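Local coordinates for protein Udp-n-acetylglucosamine pyrophosphorylase (PDB 4BQH) that probably catalyses the formation of UDP-N-acetylglucosamine and diphosphate from UTP and N-acetylglucosamine 1-phosphate, and binds an allosteric inhibitor, at residues A[232-244]-A[396-408]. Numbering follows the deposited sequence.
Sequences CAAPGGNGAVFAA and GIKLEAFLFDLFR. With 9VU ((3S)-3-[2-(1,3-benzodioxol-5-yl)-2-oxidanylidene-ethyl]-4-bromanyl-5-methyl-3-oxidanyl-1H-indol-2-one), chain C.
Gly236 O takes the amide of Ala401 (N to O 3.0 Å), and the CA of Glu400 adds a CH···O contact to the same oxygen. The same Ala401 returns a bond from its carbonyl: Ala401 O accepts Gly239 N at 2.8 Å. The third bond uses a side chain: Asn238 OD1 receives Leu403 N at 2.8 Å, the donor tilted from the amide plane. With CG set between its backbone N and carbonyl carbon (chi1 58°), the Asn238 amide folds across to Leu403, and OD1 also lies in the ring plane of Phe402, at its edge. Phe402 N goes to Asp405 OD2, so the backbone amides of 401 to 403 are all taken up. Where the two segments draw apart, water fills in: one molecule lies between Pro235 O and Leu399 O, and another, bonded to the same Pro235 O, lies unusually close to Glu400 OE2, a bond best taken with reserve. Beyond the polar part, Leu403 CD2 presses tightly on Val241 CG2 (3.3 Å) and meets Phe242 CZ, while Leu406 CG packs on Phe242 CE2. The glycine-rich loop also lines the allosteric inhibitor's pocket: the dioxole carbon CAX sits 3.1 Å from Gly236 O, and Ala240 and Ala401 add their methyls. In the fold, the loop links strand 230-234, which pairs with strand 213-214 and carries the Cys232–Cys215 disulfide, to helix 241-246; strand 394-400 pairs with strand 381-387, Leu399 rests on helix 51-64, and Phe242 and Ala401 both touch helix 364-374.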
loop_
_atom_site.group_PDB
_atom_site.type_symbol
_atom_site.label_atom_id
_atom_site.label_comp_id
_atom_site.label_asym_id
_atom_site.label_seq_id
_atom_site.Cartn_x
_atom_site.Cartn_y
_atom_site.Cartn_z
ATOM N N CYS A 232 16.030 -16.795 -12.563
ATOM C CA CYS A 232 16.061 -15.393 -12.279
ATOM C C CYS A 232 14.603 -14.917 -12.232
ATOM O O CYS A 232 13.835 -15.136 -13.164
ATOM C CB CYS A 232 16.803 -14.655 -13.385
ATOM S SG CYS A 232 17.128 -12.988 -12.827
ATOM N N ALA A 233 14.229 -14.317 -11.111
ATOM C CA ALA A 233 12.881 -13.741 -10.945
ATOM C C ALA A 233 12.971 -12.575 -9.977
ATOM O O ALA A 233 13.919 -12.463 -9.180
ATOM C CB ALA A 233 11.867 -14.795 -10.469
ATOM N N ALA A 234 12.007 -11.666 -10.075
ATOM C CA ALA A 234 12.093 -10.411 -9.326
ATOM C C ALA A 234 10.700 -10.029 -8.879
ATOM O O ALA A 234 9.733 -10.501 -9.465
ATOM C CB ALA A 234 12.676 -9.327 -10.210
ATOM N N PRO A 235 10.596 -9.167 -7.837
ATOM C CA PRO A 235 9.287 -8.695 -7.407
ATOM C C PRO A 235 8.588 -8.061 -8.596
ATOM O O PRO A 235 9.224 -7.311 -9.360
ATOM C CB PRO A 235 9.630 -7.629 -6.357
ATOM C CG PRO A 235 10.916 -8.107 -5.762
ATOM C CD PRO A 235 11.675 -8.654 -6.961
ATOM N N GLY A 236 7.305 -8.362 -8.762
ATOM C CA GLY A 236 6.619 -7.925 -9.957
ATOM C C GLY A 236 6.084 -6.503 -9.916
ATOM O O GLY A 236 5.614 -6.018 -10.933
ATOM N N GLY A 237 6.107 -5.858 -8.751
ATOM C CA GLY A 237 5.414 -4.549 -8.593
ATOM C C GLY A 237 4.029 -4.806 -8.019
ATOM O O GLY A 237 3.575 -5.953 -7.972
ATOM N N ASN A 238 3.363 -3.750 -7.569
ATOM C CA ASN A 238 2.123 -3.918 -6.843
ATOM C C ASN A 238 0.953 -4.435 -7.656
ATOM O O ASN A 238 -0.095 -4.750 -7.082
ATOM C CB ASN A 238 1.748 -2.666 -6.000
ATOM C CG ASN A 238 1.617 -1.393 -6.820
ATOM O OD1 ASN A 238 1.216 -1.423 -7.993
ATOM N ND2 ASN A 238 1.919 -0.241 -6.188
ATOM N N GLY A 239 1.120 -4.515 -8.977
ATOM C CA GLY A 239 0.138 -5.190 -9.821
ATOM C C GLY A 239 0.025 -6.667 -9.460
ATOM O O GLY A 239 -0.971 -7.300 -9.780
ATOM N N ALA A 240 1.021 -7.191 -8.731
ATOM C CA ALA A 240 0.945 -8.586 -8.219
ATOM C C ALA A 240 -0.275 -8.893 -7.333
ATOM O O ALA A 240 -0.589 -10.075 -7.104
ATOM C CB ALA A 240 2.234 -8.971 -7.474
ATOM N N VAL A 241 -0.934 -7.850 -6.821
ATOM C CA VAL A 241 -2.070 -8.031 -5.909
ATOM C C VAL A 241 -3.151 -8.884 -6.540
ATOM O O VAL A 241 -3.759 -9.702 -5.860
ATOM C CB VAL A 241 -2.718 -6.710 -5.368
ATOM C CG1 VAL A 241 -1.743 -5.954 -4.476
ATOM C CG2 VAL A 241 -3.244 -5.803 -6.475
ATOM N N PHE A 242 -3.398 -8.688 -7.838
ATOM C CA PHE A 242 -4.559 -9.350 -8.448
ATOM C C PHE A 242 -4.414 -10.864 -8.508
ATOM O O PHE A 242 -5.322 -11.603 -8.099
ATOM C CB PHE A 242 -4.867 -8.745 -9.820
ATOM C CG PHE A 242 -5.128 -7.282 -9.764
ATOM C CD1 PHE A 242 -6.304 -6.789 -9.159
ATOM C CD2 PHE A 242 -4.221 -6.387 -10.293
ATOM C CE1 PHE A 242 -6.540 -5.435 -9.087
ATOM C CE2 PHE A 242 -4.458 -5.022 -10.234
ATOM C CZ PHE A 242 -5.623 -4.548 -9.630
ATOM N N ALA A 243 -3.259 -11.319 -8.982
ATOM C CA ALA A 243 -2.918 -12.743 -9.003
ATOM C C ALA A 243 -2.856 -13.321 -7.596
ATOM O O ALA A 243 -3.340 -14.443 -7.344
ATOM C CB ALA A 243 -1.586 -12.943 -9.729
ATOM N N ALA A 244 -2.292 -12.555 -6.667
ATOM C CA ALA A 244 -2.161 -13.026 -5.303
ATOM C C ALA A 244 -3.530 -13.246 -4.639
ATOM O O ALA A 244 -3.716 -14.259 -3.977
ATOM C CB ALA A 244 -1.266 -12.094 -4.491
ATOM N N GLY A 396 19.595 -8.623 -18.837
ATOM C CA GLY A 396 18.294 -9.283 -18.995
ATOM C C GLY A 396 17.164 -8.284 -18.884
ATOM O O GLY A 396 17.394 -7.108 -18.613
ATOM N N ILE A 397 15.945 -8.778 -19.069
ATOM C CA ILE A 397 14.748 -7.921 -19.047
ATOM C C ILE A 397 13.940 -8.277 -17.805
ATOM O O ILE A 397 13.630 -9.449 -17.590
ATOM C CB ILE A 397 13.877 -8.116 -20.305
ATOM C CG1 ILE A 397 14.681 -7.816 -21.592
ATOM C CG2 ILE A 397 12.610 -7.241 -20.216
ATOM C CD1 ILE A 397 15.193 -6.384 -21.684
ATOM N N LYS A 398 13.612 -7.265 -17.004
ATOM C CA LYS A 398 12.694 -7.430 -15.858
ATOM C C LYS A 398 11.353 -6.811 -16.222
ATOM O O LYS A 398 11.299 -5.837 -16.972
ATOM C CB LYS A 398 13.287 -6.814 -14.592
ATOM C CG LYS A 398 14.559 -7.521 -14.138
ATOM C CD LYS A 398 14.914 -7.136 -12.697
ATOM C CE LYS A 398 16.139 -7.899 -12.189
ATOM N NZ LYS A 398 16.545 -7.396 -10.834
ATOM N N LEU A 399 10.269 -7.417 -15.756
ATOM C CA LEU A 399 8.934 -6.984 -16.156
ATOM C C LEU A 399 8.157 -6.608 -14.925
ATOM O O LEU A 399 8.169 -7.347 -13.956
ATOM C CB LEU A 399 8.208 -8.129 -16.865
ATOM C CG LEU A 399 8.842 -8.537 -18.198
ATOM C CD1 LEU A 399 8.242 -9.871 -18.638
ATOM C CD2 LEU A 399 8.606 -7.475 -19.265
ATOM N N GLU A 400 7.456 -5.479 -14.964
ATOM C CA GLU A 400 6.676 -5.065 -13.789
ATOM C C GLU A 400 5.280 -4.636 -14.204
ATOM O O GLU A 400 5.080 -4.149 -15.311
ATOM C CB GLU A 400 7.382 -3.907 -13.040
ATOM C CG GLU A 400 8.687 -4.340 -12.354
ATOM C CD GLU A 400 9.432 -3.200 -11.651
ATOM O OE1 GLU A 400 9.149 -2.012 -11.907
ATOM O OE2 GLU A 400 10.345 -3.492 -10.845
ATOM N N ALA A 401 4.314 -4.816 -13.307
ATOM C CA ALA A 401 3.019 -4.183 -13.508
ATOM C C ALA A 401 2.533 -3.592 -12.196
ATOM O O ALA A 401 2.890 -4.070 -11.115
ATOM C CB ALA A 401 1.991 -5.167 -14.080
ATOM N N PHE A 402 1.725 -2.537 -12.302
ATOM C CA PHE A 402 1.262 -1.779 -11.125
ATOM C C PHE A 402 -0.248 -1.704 -11.100
ATOM O O PHE A 402 -0.898 -1.900 -12.140
ATOM C CB PHE A 402 1.861 -0.367 -11.167
ATOM C CG PHE A 402 3.334 -0.398 -11.287
ATOM C CD1 PHE A 402 4.112 -0.742 -10.179
ATOM C CD2 PHE A 402 3.944 -0.235 -12.522
ATOM C CE1 PHE A 402 5.485 -0.863 -10.303
ATOM C CE2 PHE A 402 5.335 -0.332 -12.645
ATOM C CZ PHE A 402 6.101 -0.650 -11.532
ATOM N N LEU A 403 -0.813 -1.448 -9.922
ATOM C CA LEU A 403 -2.240 -1.303 -9.795
ATOM C C LEU A 403 -2.758 -0.351 -10.874
ATOM O O LEU A 403 -3.739 -0.671 -11.552
ATOM C CB LEU A 403 -2.608 -0.814 -8.387
ATOM C CG LEU A 403 -2.469 -1.978 -7.400
ATOM C CD1 LEU A 403 -1.953 -1.526 -6.056
ATOM C CD2 LEU A 403 -3.820 -2.618 -7.271
ATOM N N PHE A 404 -2.062 0.765 -11.088
ATOM C CA PHE A 404 -2.545 1.776 -12.050
ATOM C C PHE A 404 -2.635 1.287 -13.489
ATOM O O PHE A 404 -3.337 1.879 -14.289
ATOM C CB PHE A 404 -1.788 3.127 -11.977
ATOM C CG PHE A 404 -0.324 3.062 -12.381
ATOM C CD1 PHE A 404 0.053 2.887 -13.724
ATOM C CD2 PHE A 404 0.680 3.212 -11.414
ATOM C CE1 PHE A 404 1.390 2.818 -14.092
ATOM C CE2 PHE A 404 2.033 3.170 -11.795
ATOM C CZ PHE A 404 2.382 2.982 -13.128
ATOM N N ASP A 405 -1.936 0.208 -13.825
ATOM C CA ASP A 405 -2.029 -0.316 -15.195
ATOM C C ASP A 405 -3.424 -0.875 -15.461
ATOM O O ASP A 405 -3.830 -1.021 -16.620
ATOM C CB ASP A 405 -0.984 -1.426 -15.402
ATOM C CG ASP A 405 0.433 -0.878 -15.537
ATOM O OD1 ASP A 405 0.663 0.067 -16.343
ATOM O OD2 ASP A 405 1.337 -1.431 -14.881
ATOM N N LEU A 406 -4.143 -1.220 -14.389
ATOM C CA LEU A 406 -5.479 -1.792 -14.550
ATOM C C LEU A 406 -6.607 -0.763 -14.435
ATOM O O LEU A 406 -7.785 -1.118 -14.617
ATOM C CB LEU A 406 -5.703 -2.930 -13.542
ATOM C CG LEU A 406 -4.946 -4.252 -13.822
ATOM C CD1 LEU A 406 -5.319 -4.905 -15.142
ATOM C CD2 LEU A 406 -3.458 -3.997 -13.773
ATOM N N PHE A 407 -6.285 0.488 -14.119
ATOM C CA PHE A 407 -7.376 1.446 -13.906
ATOM C C PHE A 407 -8.147 1.750 -15.192
ATOM O O PHE A 407 -9.277 2.225 -15.134
ATOM C CB PHE A 407 -6.887 2.761 -13.281
ATOM C CG PHE A 407 -6.299 2.596 -11.902
ATOM C CD1 PHE A 407 -6.636 1.515 -11.110
ATOM C CD2 PHE A 407 -5.451 3.581 -11.388
ATOM C CE1 PHE A 407 -6.092 1.379 -9.823
ATOM C CE2 PHE A 407 -4.898 3.456 -10.121
ATOM C CZ PHE A 407 -5.219 2.351 -9.350
ATOM N N ARG A 408 -7.528 1.490 -16.345
ATOM C CA ARG A 408 -8.215 1.655 -17.637
ATOM C C ARG A 408 -9.504 0.816 -17.740
ATOM O O ARG A 408 -10.358 1.108 -18.576
ATOM C CB ARG A 408 -7.263 1.275 -18.773
ATOM C CG ARG A 408 -6.896 -0.185 -18.779
ATOM C CD ARG A 408 -6.444 -0.603 -20.163
ATOM N NE ARG A 408 -5.005 -0.615 -20.268
ATOM C CZ ARG A 408 -4.352 -0.959 -21.380
ATOM N NH1 ARG A 408 -5.021 -1.324 -22.475
ATOM N NH2 ARG A 408 -3.036 -0.935 -21.394
HETATM O OAN 9VU C . 0.618 -15.518 -15.184
HETATM C CAH 9VU C . -0.395 -15.261 -14.505
HETATM N NAG 9VU C . -1.094 -16.180 -13.832
HETATM C CAC 9VU C . -2.153 -15.571 -13.232
HETATM C CAB 9VU C . -3.116 -16.118 -12.483
HETATM C CAA 9VU C . -4.177 -15.372 -11.946
HETATM C CAF 9VU C . -4.218 -14.002 -12.233
HETATM C CAJ 9VU C . -5.286 -13.196 -11.711
HETATM C CAE 9VU C . -3.178 -13.472 -13.031
HETATM BR BRA 9VU C . -3.233 -11.599 -13.341
HETATM C CAD 9VU C . -2.164 -14.239 -13.520
HETATM C CAI 9VU C . -1.021 -13.992 -14.359
HETATM O OAL 9VU C . -1.452 -13.613 -15.669
HETATM C CAM 9VU C . -0.087 -12.837 -13.910
HETATM C CAO 9VU C . 0.668 -13.125 -12.596
HETATM O OAP 9VU C . 0.608 -14.274 -12.131
HETATM C CAQ 9VU C . 1.437 -12.072 -12.017
HETATM C CAV 9VU C . 1.292 -10.735 -12.394
HETATM C CAU 9VU C . 2.036 -9.760 -11.841
HETATM O OAY 9VU C . 2.006 -8.418 -12.089
HETATM C CAX 9VU C . 3.263 -7.938 -11.538
HETATM O OAW 9VU C . 3.535 -8.864 -10.480
HETATM C CAT 9VU C . 2.929 -10.022 -10.887
HETATM C CAS 9VU C . 3.114 -11.282 -10.459
HETATM C CAR 9VU C . 2.369 -12.327 -11.003
HETATM O O HOH W 1 10.083 -7.971 -12.056
HETATM O O HOH W 2 9.902 -4.706 -8.673
#